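Local atomic coordinates of putative methyltransferase (Porphyromonas gingivalis, PDB entry 3LL7), a protein that probably transfers a methyl group to a substrate that has not been identified. Residues L12-W17 and P38-A43; L228-A233 and K238-R243; I346-S351 and N369-P374. All coordinates share one frame; numbering follows the deposited sequence.

Contact 1: L12-W17 and P38-A43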
loop_
_atom_site.group_PDB
_atom_site.type_symbol
_atom_site.label_atom_id
_atom_site.label_comp_id
_atom_site.label_asym_id
_atom_site.label_seq_id
_atom_site.Cartn_x
_atom_site.Cartn_y
_atom_site.Cartn_z
ATOM N N LEU A 12 -25.421 -7.726 -18.107
ATOM C CA LEU A 12 -25.278 -7.058 -19.392
ATOM C C LEU A 12 -26.300 -5.933 -19.581
ATOM O O LEU A 12 -25.928 -4.853 -20.052
ATOM C CB LEU A 12 -25.350 -8.051 -20.548
ATOM C CG LEU A 12 -24.137 -8.967 -20.730
ATOM C CD1 LEU A 12 -24.566 -10.181 -21.594
ATOM C CD2 LEU A 12 -22.946 -8.232 -21.353
ATOM N N ALA A 13 -27.564 -6.176 -19.228
ATOM C CA ALA A 13 -28.595 -5.144 -19.355
ATOM C C ALA A 13 -28.290 -3.982 -18.433
ATOM O O ALA A 13 -28.399 -2.826 -18.832
ATOM C CB ALA A 13 -29.999 -5.711 -19.049
ATOM N N ILE A 14 -27.930 -4.279 -17.181
ATOM C CA ILE A 14 -27.685 -3.202 -16.223
ATOM C C ILE A 14 -26.553 -2.283 -16.686
ATOM O O ILE A 14 -26.675 -1.040 -16.603
ATOM C CB ILE A 14 -27.463 -3.745 -14.784
ATOM C CG1 ILE A 14 -28.783 -4.295 -14.255
ATOM C CG2 ILE A 14 -26.880 -2.644 -13.854
ATOM C CD1 ILE A 14 -28.577 -5.369 -13.090
ATOM N N THR A 15 -25.470 -2.872 -17.209
ATOM C CA THR A 15 -24.362 -2.051 -17.693
ATOM C C THR A 15 -24.730 -1.285 -18.970
ATOM O O THR A 15 -24.273 -0.151 -19.149
ATOM C CB THR A 15 -23.075 -2.873 -17.929
ATOM O OG1 THR A 15 -23.343 -3.933 -18.851
ATOM C CG2 THR A 15 -22.597 -3.515 -16.622
ATOM N N ARG A 16 -25.518 -1.908 -19.858
ATOM C CA ARG A 16 -26.029 -1.175 -21.049
ATOM C C ARG A 16 -26.895 0.027 -20.598
ATOM O O ARG A 16 -26.732 1.151 -21.103
ATOM C CB ARG A 16 -26.750 -2.163 -21.987
ATOM C CG ARG A 16 -27.645 -1.583 -23.123
ATOM C CD ARG A 16 -28.258 -2.741 -23.946
ATOM N NE ARG A 16 -29.171 -3.586 -23.162
ATOM C CZ ARG A 16 -30.453 -3.292 -22.929
ATOM N NH1 ARG A 16 -31.216 -4.134 -22.218
ATOM N NH2 ARG A 16 -30.997 -2.186 -23.456
ATOM N N TRP A 17 -27.793 -0.187 -19.626
ATOM C CA TRP A 17 -28.644 0.919 -19.150
ATOM C C TRP A 17 -27.837 2.020 -18.418
ATOM O O TRP A 17 -28.114 3.213 -18.598
ATOM C CB TRP A 17 -29.738 0.404 -18.225
ATOM C CG TRP A 17 -30.827 -0.397 -18.923
ATOM C CD1 TRP A 17 -31.451 -0.113 -20.132
ATOM C CD2 TRP A 17 -31.446 -1.573 -18.416
ATOM N NE1 TRP A 17 -32.402 -1.089 -20.396
ATOM C CE2 TRP A 17 -32.422 -1.981 -19.354
ATOM C CE3 TRP A 17 -31.261 -2.329 -17.248
ATOM C CZ2 TRP A 17 -33.215 -3.137 -19.172
ATOM C CZ3 TRP A 17 -32.050 -3.489 -17.052
ATOM C CH2 TRP A 17 -33.023 -3.870 -18.015
ATOM N N PRO A 38 -38.718 -1.485 -13.387
ATOM C CA PRO A 38 -38.669 -1.023 -11.995
ATOM C C PRO A 38 -37.674 -1.794 -11.151
ATOM O O PRO A 38 -36.916 -1.185 -10.386
ATOM C CB PRO A 38 -40.087 -1.293 -11.488
ATOM C CG PRO A 38 -40.943 -1.228 -12.690
ATOM C CD PRO A 38 -40.101 -1.811 -13.804
ATOM N N GLU A 39 -37.661 -3.122 -11.295
ATOM C CA GLU A 39 -36.818 -3.974 -10.449
ATOM C C GLU A 39 -35.302 -3.811 -10.679
ATOM O O GLU A 39 -34.509 -4.272 -9.868
ATOM C CB GLU A 39 -37.259 -5.440 -10.540
ATOM C CG GLU A 39 -37.017 -6.139 -11.862
ATOM C CD GLU A 39 -38.177 -5.976 -12.875
ATOM O OE1 GLU A 39 -38.967 -5.000 -12.802
ATOM O OE2 GLU A 39 -38.302 -6.846 -13.762
ATOM N N TYR A 40 -34.903 -3.164 -11.781
ATOM C CA TYR A 40 -33.482 -2.943 -12.092
ATOM C C TYR A 40 -32.998 -1.510 -11.882
ATOM O O TYR A 40 -31.809 -1.226 -12.010
ATOM C CB TYR A 40 -33.147 -3.384 -13.554
ATOM C CG TYR A 40 -33.428 -4.847 -13.813
ATOM C CD1 TYR A 40 -32.723 -5.840 -13.128
ATOM C CD2 TYR A 40 -34.397 -5.245 -14.730
ATOM C CE1 TYR A 40 -32.983 -7.175 -13.346
ATOM C CE2 TYR A 40 -34.655 -6.574 -14.976
ATOM C CZ TYR A 40 -33.960 -7.543 -14.257
ATOM O OH TYR A 40 -34.211 -8.877 -14.471
ATOM N N ARG A 41 -33.903 -0.591 -11.567
ATOM C CA ARG A 41 -33.498 0.821 -11.452
ATOM C C ARG A 41 -32.476 1.087 -10.326
ATOM O O ARG A 41 -31.511 1.833 -10.522
ATOM C CB ARG A 41 -34.739 1.704 -11.297
ATOM C CG ARG A 41 -35.485 1.825 -12.613
ATOM C CD ARG A 41 -36.794 2.545 -12.450
ATOM N NE ARG A 41 -37.353 2.764 -13.781
ATOM C CZ ARG A 41 -38.285 3.661 -14.063
ATOM N NH1 ARG A 41 -38.770 4.441 -13.104
ATOM N NH2 ARG A 41 -38.714 3.802 -15.315
ATOM N N ALA A 42 -32.673 0.476 -9.156
ATOM C CA ALA A 42 -31.681 0.607 -8.079
ATOM C C ALA A 42 -30.282 0.138 -8.518
ATOM O O ALA A 42 -29.285 0.825 -8.249
ATOM C CB ALA A 42 -32.127 -0.131 -6.779
ATOM N N ALA A 43 -30.215 -1.018 -9.184
ATOM C CA ALA A 43 -28.936 -1.551 -9.652
ATOM C C ALA A 43 -28.280 -0.569 -10.636
ATOM O O ALA A 43 -27.077 -0.340 -10.563
ATOM C CB ALA A 43 -29.134 -2.924 -10.328
#
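In the helical N-terminal domain, helix 8-20 meets the first turns of helix 38-57 through I14 and W17 on one side and Y40 and A43 on the other. I14 supplies the aliphatic half. Its CG1 stands anti to the carbonyl carbon (chi1 -70°), which carries CD1 across to the second helix, where it rests 3.7 Å from A43 CB. The same methyl lies 4.2 Å from Y40 CD1, the isoleucine and tyrosine side chains crossing at about a right angle, while CG2 of I14 looks onto the carbonyl end of A43. W17 supplies the aromatic half: the outer corner of its six-membered ring, CZ3, comes within 3.7 Å of Y40 CB, and CH2 lies 3.8 Å from Y40 CD2. The two rings meet obliquely, their centroids 5.6 Å apart and their planes at 35°.

The short segments cross at 67° with axes 10.0 Å apart; side chains span this distance, and no hydrogen bond joins the two segments. Beyond the contact, I14 and W17 both continue onto V44 of helix 38-57, and F6 packs on I14 and A43. The hydroxyl of Y40 turns back to helix 8-20 and is hydrogen-bonded to E10 OE2.

Contact 2: L228-A233 and K238-R243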
loop_
_atom_site.group_PDB
_atom_site.type_symbol
_atom_site.label_atom_id
_atom_site.label_comp_id
_atom_site.label_asym_id
_atom_site.label_seq_id
_atom_site.Cartn_x
_atom_site.Cartn_y
_atom_site.Cartn_z
ATOM N N LEU A 228 10.203 -9.845 3.005
ATOM C CA LEU A 228 9.060 -9.034 3.415
ATOM C C LEU A 228 9.224 -7.658 2.748
ATOM O O LEU A 228 10.288 -7.053 2.820
ATOM C CB LEU A 228 9.018 -8.935 4.960
ATOM C CG LEU A 228 7.813 -8.234 5.599
ATOM C CD1 LEU A 228 7.575 -8.678 7.026
ATOM C CD2 LEU A 228 7.996 -6.664 5.546
ATOM N N HIS A 229 8.184 -7.183 2.074
ATOM C CA HIS A 229 8.272 -5.911 1.367
ATOM C C HIS A 229 7.336 -4.916 2.048
ATOM O O HIS A 229 6.158 -5.246 2.301
ATOM C CB HIS A 229 7.828 -6.078 -0.086
ATOM C CG HIS A 229 8.791 -6.863 -0.928
ATOM N ND1 HIS A 229 9.179 -6.448 -2.180
ATOM C CD2 HIS A 229 9.444 -8.026 -0.695
ATOM C CE1 HIS A 229 10.032 -7.321 -2.685
ATOM N NE2 HIS A 229 10.211 -8.288 -1.801
ATOM N N VAL A 230 7.837 -3.713 2.327
ATOM C CA VAL A 230 6.995 -2.645 2.867
ATOM C C VAL A 230 6.735 -1.700 1.716
ATOM O O VAL A 230 7.689 -1.108 1.160
ATOM C CB VAL A 230 7.691 -1.886 4.030
ATOM C CG1 VAL A 230 6.795 -0.737 4.529
ATOM C CG2 VAL A 230 8.044 -2.870 5.143
ATOM N N VAL A 231 5.486 -1.652 1.263
ATOM C CA VAL A 231 5.212 -0.963 -0.020
ATOM C C VAL A 231 4.406 0.319 0.184
ATOM O O VAL A 231 3.238 0.269 0.625
ATOM C CB VAL A 231 4.466 -1.911 -1.004
ATOM C CG1 VAL A 231 4.216 -1.223 -2.352
ATOM C CG2 VAL A 231 5.264 -3.235 -1.201
ATOM N N ALA A 232 5.014 1.455 -0.143
ATOM C CA ALA A 232 4.306 2.730 -0.105
ATOM C C ALA A 232 3.942 3.195 -1.528
ATOM O O ALA A 232 4.665 2.886 -2.489
ATOM C CB ALA A 232 5.136 3.784 0.596
ATOM N N ALA A 233 2.810 3.891 -1.625
ATOM C CA ALA A 233 2.307 4.560 -2.849
ATOM C C ALA A 233 1.504 5.780 -2.407
ATOM O O ALA A 233 0.862 5.762 -1.349
ATOM C CB ALA A 233 1.434 3.615 -3.664
ATOM N N LYS A 238 0.953 1.268 1.970
ATOM C CA LYS A 238 -0.303 0.668 1.500
ATOM C C LYS A 238 -0.428 -0.784 1.914
ATOM O O LYS A 238 -1.546 -1.270 2.183
ATOM C CB LYS A 238 -0.389 0.746 -0.037
ATOM C CG LYS A 238 -0.601 2.147 -0.612
ATOM C CD LYS A 238 -1.845 2.805 -0.045
ATOM C CE LYS A 238 -2.131 4.115 -0.745
ATOM N NZ LYS A 238 -3.336 4.757 -0.146
ATOM N N GLU A 239 0.693 -1.506 1.969
ATOM C CA GLU A 239 0.631 -2.918 2.304
ATOM C C GLU A 239 2.005 -3.469 2.691
ATOM O O GLU A 239 3.032 -2.900 2.358
ATOM C CB GLU A 239 0.071 -3.730 1.118
ATOM C CG GLU A 239 0.922 -3.685 -0.125
ATOM C CD GLU A 239 0.146 -4.062 -1.403
ATOM O OE1 GLU A 239 -0.993 -3.572 -1.591
ATOM O OE2 GLU A 239 0.699 -4.820 -2.228
ATOM N N LEU A 240 2.000 -4.591 3.388
ATOM C CA LEU A 240 3.200 -5.387 3.531
ATOM C C LEU A 240 2.975 -6.639 2.683
ATOM O O LEU A 240 1.843 -7.125 2.556
ATOM C CB LEU A 240 3.413 -5.806 4.977
ATOM C CG LEU A 240 3.355 -4.793 6.100
ATOM C CD1 LEU A 240 4.077 -5.424 7.265
ATOM C CD2 LEU A 240 3.978 -3.438 5.757
ATOM N N LEU A 241 4.037 -7.147 2.080
ATOM C CA LEU A 241 3.906 -8.366 1.305
ATOM C C LEU A 241 4.931 -9.318 1.836
ATOM O O LEU A 241 6.096 -8.948 2.031
ATOM C CB LEU A 241 4.174 -8.072 -0.158
ATOM C CG LEU A 241 3.141 -7.223 -0.862
ATOM C CD1 LEU A 241 3.683 -6.759 -2.209
ATOM C CD2 LEU A 241 1.866 -8.056 -1.074
ATOM N N VAL A 242 4.500 -10.540 2.125
ATOM C CA VAL A 242 5.425 -11.539 2.634
ATOM C C VAL A 242 5.407 -12.726 1.688
ATOM O O VAL A 242 4.336 -13.141 1.252
ATOM C CB VAL A 242 4.986 -11.995 4.022
ATOM C CG1 VAL A 242 5.956 -12.991 4.551
ATOM C CG2 VAL A 242 4.903 -10.807 4.984
ATOM N N ARG A 243 6.581 -13.240 1.325
ATOM C CA ARG A 243 6.629 -14.468 0.539
ATOM C C ARG A 243 7.198 -15.593 1.374
ATOM O O ARG A 243 8.236 -15.409 2.029
ATOM C CB ARG A 243 7.451 -14.277 -0.729
ATOM C CG ARG A 243 7.462 -15.535 -1.644
ATOM C CD ARG A 243 8.176 -15.242 -2.949
ATOM N NE ARG A 243 9.609 -15.017 -2.753
ATOM C CZ ARG A 243 10.507 -15.999 -2.627
ATOM N NH1 ARG A 243 11.800 -15.710 -2.472
ATOM N NH2 ARG A 243 10.128 -17.279 -2.661
#
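L240 and V230 are a non-hydrogen-bonded pair of an antiparallel beta hairpin, strands 225-233 and 236-244, deep in the mixed sheet of the protein. Followed outward, L240 begins with CB 3.9 Å from H229 O; CG stands anti to the carbonyl carbon (chi1 -50°), and at the tip CD2 lies 4.1 Å from V230 CG1 and almost as near V230 CG2, the two side chains running side by side in the same direction. The other methyl, CD1, leans toward CD2 of L228. On this same face CG2 of V242 touches CG and CD1 of L228, and L215 of helix 215-221 covers L228, V230 and L240.

The other face carries H229, V231, E239 and L241. Here V231 CG2 reaches L241 CD1, and the CB atoms of H229 and L241 lie abreast. Y86 of helix 81-86 packs on V231 and L241, and its hydroxyl is hydrogen-bonded to H229 ND1, while H229 NE2 bonds to E227. The carboxylate of E239 forms a salt bridge with K87.

H229 and L241 form a hydrogen-bonded pair, with H229 N donating to L241 O at 2.7 Å and L241 N returning a bond to H229 O. The regular ladder then gives way to a classic beta bulge, in which two residues, K238 and E239, stand opposite the single V231. V231 N still bonds to E239 O, with a C=O...N angle of 174°. V231 O receives two N-H groups: K238 N makes the firm bond at 2.8 Å, and E239 N a weak one at 3.4 Å.

Contact 3: I346-S351 and N369-P374. With EDO (1,2-ethanediol), chain B; FMT (formic acid), chain J.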
loop_
_atom_site.group_PDB
_atom_site.type_symbol
_atom_site.label_atom_id
_atom_site.label_comp_id
_atom_site.label_asym_id
_atom_site.label_seq_id
_atom_site.Cartn_x
_atom_site.Cartn_y
_atom_site.Cartn_z
ATOM N N ILE A 346 17.018 27.326 14.273
ATOM C CA ILE A 346 16.505 28.190 15.346
ATOM C C ILE A 346 16.277 27.386 16.633
ATOM O O ILE A 346 15.475 26.455 16.627
ATOM C CB ILE A 346 15.178 28.830 14.896
ATOM C CG1 ILE A 346 15.395 29.599 13.577
ATOM C CG2 ILE A 346 14.599 29.765 16.003
ATOM C CD1 ILE A 346 14.071 30.010 12.924
ATOM N N PRO A 347 16.972 27.742 17.737
ATOM C CA PRO A 347 16.741 27.042 19.010
ATOM C C PRO A 347 15.298 27.251 19.371
ATOM O O PRO A 347 14.814 28.381 19.279
ATOM C CB PRO A 347 17.632 27.798 19.999
ATOM C CG PRO A 347 18.784 28.325 19.109
ATOM C CD PRO A 347 18.018 28.781 17.873
ATOM N N PHE A 348 14.593 26.179 19.727
ATOM C CA PHE A 348 13.172 26.328 19.970
ATOM C C PHE A 348 12.847 26.721 21.396
ATOM O O PHE A 348 13.378 26.128 22.343
ATOM C CB PHE A 348 12.410 25.031 19.651
ATOM C CG PHE A 348 10.936 25.148 19.926
ATOM C CD1 PHE A 348 10.141 25.989 19.138
ATOM C CD2 PHE A 348 10.358 24.477 20.985
ATOM C CE1 PHE A 348 8.794 26.138 19.389
ATOM C CE2 PHE A 348 8.984 24.607 21.248
ATOM C CZ PHE A 348 8.203 25.440 20.460
ATOM N N SER A 349 11.927 27.669 21.548
ATOM C CA SER A 349 11.242 27.868 22.834
ATOM C C SER A 349 9.896 28.472 22.485
ATOM O O SER A 349 9.704 28.982 21.374
ATOM C CB SER A 349 12.014 28.813 23.748
ATOM O OG SER A 349 12.186 30.063 23.102
ATOM N N THR A 350 8.972 28.438 23.443
ATOM C CA THR A 350 7.627 28.943 23.205
ATOM C C THR A 350 7.706 30.359 22.646
ATOM O O THR A 350 7.017 30.687 21.697
ATOM C CB THR A 350 6.756 28.841 24.485
ATOM O OG1 THR A 350 6.708 27.469 24.889
ATOM C CG2 THR A 350 5.308 29.327 24.226
ATOM N N SER A 351 8.591 31.185 23.193
ATOM C CA SER A 351 8.683 32.569 22.737
ATOM C C SER A 351 9.065 32.708 21.251
ATOM O O SER A 351 8.745 33.711 20.634
ATOM C CB SER A 351 9.665 33.368 23.617
ATOM O OG SER A 351 10.970 32.886 23.394
ATOM N N ASN A 369 10.057 14.315 15.936
ATOM C CA ASN A 369 10.446 14.343 17.354
ATOM C C ASN A 369 10.446 15.781 17.892
ATOM O O ASN A 369 11.478 16.477 17.909
ATOM C CB ASN A 369 11.784 13.618 17.570
ATOM C CG ASN A 369 12.118 13.424 19.028
ATOM O OD1 ASN A 369 11.245 13.554 19.900
ATOM N ND2 ASN A 369 13.384 13.116 19.317
ATOM N N PHE A 370 9.252 16.233 18.283
ATOM C CA PHE A 370 9.036 17.637 18.605
ATOM C C PHE A 370 7.784 17.709 19.499
ATOM O O PHE A 370 6.851 16.915 19.295
ATOM C CB PHE A 370 8.834 18.448 17.311
ATOM C CG PHE A 370 9.030 19.916 17.483
ATOM C CD1 PHE A 370 10.288 20.440 17.729
ATOM C CD2 PHE A 370 7.918 20.782 17.438
ATOM C CE1 PHE A 370 10.448 21.839 17.923
ATOM C CE2 PHE A 370 8.065 22.162 17.612
ATOM C CZ PHE A 370 9.328 22.679 17.867
ATOM N N PRO A 371 7.747 18.666 20.446
ATOM C CA PRO A 371 6.629 18.625 21.421
ATOM C C PRO A 371 5.289 19.146 20.866
ATOM O O PRO A 371 4.243 18.967 21.529
ATOM C CB PRO A 371 7.133 19.507 22.559
ATOM C CG PRO A 371 8.046 20.505 21.876
ATOM C CD PRO A 371 8.804 19.591 20.893
ATOM N N LEU A 372 5.320 19.802 19.705
ATOM C CA LEU A 372 4.076 20.278 19.069
ATOM C C LEU A 372 3.802 19.461 17.812
ATOM O O LEU A 372 4.745 18.978 17.187
ATOM C CB LEU A 372 4.204 21.751 18.675
ATOM C CG LEU A 372 4.484 22.728 19.853
ATOM C CD1 LEU A 372 4.705 24.116 19.294
ATOM C CD2 LEU A 372 3.372 22.700 20.887
ATOM N N SER A 373 2.533 19.329 17.419
ATOM C CA SER A 373 2.232 18.749 16.112
ATOM C C SER A 373 2.426 19.839 15.055
ATOM O O SER A 373 2.507 21.016 15.387
ATOM C CB SER A 373 0.790 18.265 16.059
ATOM O OG SER A 373 -0.088 19.371 16.229
ATOM N N PRO A 374 2.486 19.450 13.774
ATOM C CA PRO A 374 2.607 20.472 12.756
ATOM C C PRO A 374 1.467 21.501 12.783
ATOM O O PRO A 374 1.695 22.704 12.553
ATOM C CB PRO A 374 2.610 19.649 11.440
ATOM C CG PRO A 374 3.216 18.391 11.807
ATOM C CD PRO A 374 2.728 18.092 13.234
HETATM C C1 EDO B . 6.584 13.086 15.991
HETATM O O1 EDO B . 7.695 12.727 15.183
HETATM C C2 EDO B . 6.906 14.364 16.751
HETATM O O2 EDO B . 7.057 14.076 18.133
HETATM C C FMT J . 13.496 12.413 22.870
HETATM O O1 FMT J . 13.711 13.525 22.382
HETATM O O2 FMT J . 12.884 11.507 22.298
#
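F348 and F370 both set CG anti to the backbone N (chi1 179° and -162°), and these extended side chains bring their rings together. The meeting is edge-to-face: CZ of F370 stands 3.5 Å above the centre of the F348 ring, with the planes at 61° and the centroids 4.7 Å apart. L372 adds CD1 at 3.9 Å from F348 CZ, its side chain crossing that of F348 at about a right angle, and P371 brings CG obliquely to F348 CE2. Between the segments the contact is wholly apolar; next to it the backbone of N369 and F370 holds an ethanediol, probably from the crystallisation liquor: O1 accepts from N369 N, and O2 both accepts from F370 N and donates to F370 O. A formic acid molecule, probably also from the liquor, accepts a bond from N369 ND2 through O1.

In the THUMP-like domain the pair joins the end of strand 337-347 to the loop between strand 364-368 and helix 374-381. S373 is the N-cap of that helix, L377 of which packs on F370, while K401 and L403 of strand 401-408 lie against F348.

Overall arrangement
The three contacts follow one another along the chain without touching, each in a different part of the fold. Contact 2 is the core one, about 7 Å from the chain's centre, and joins adjacent strands of one sheet through backbone hydrogen bonds, with apolar side chains on one face and a mixture of apolar, histidine and glutamate side chains on the other. Contacts 1 and 3 lie far out, with centres about 58 Å apart, and rely mainly on side chains, with no hydrogen bond across: partly buried aliphatic and oblique aromatic packing between two helices in contact 1, a surface edge-to-face phenylalanine pair between a strand end and a loop in contact 3. Contact 2 lies about 39 Å from contact 1 and about 33 Å from contact 3, centre to centre.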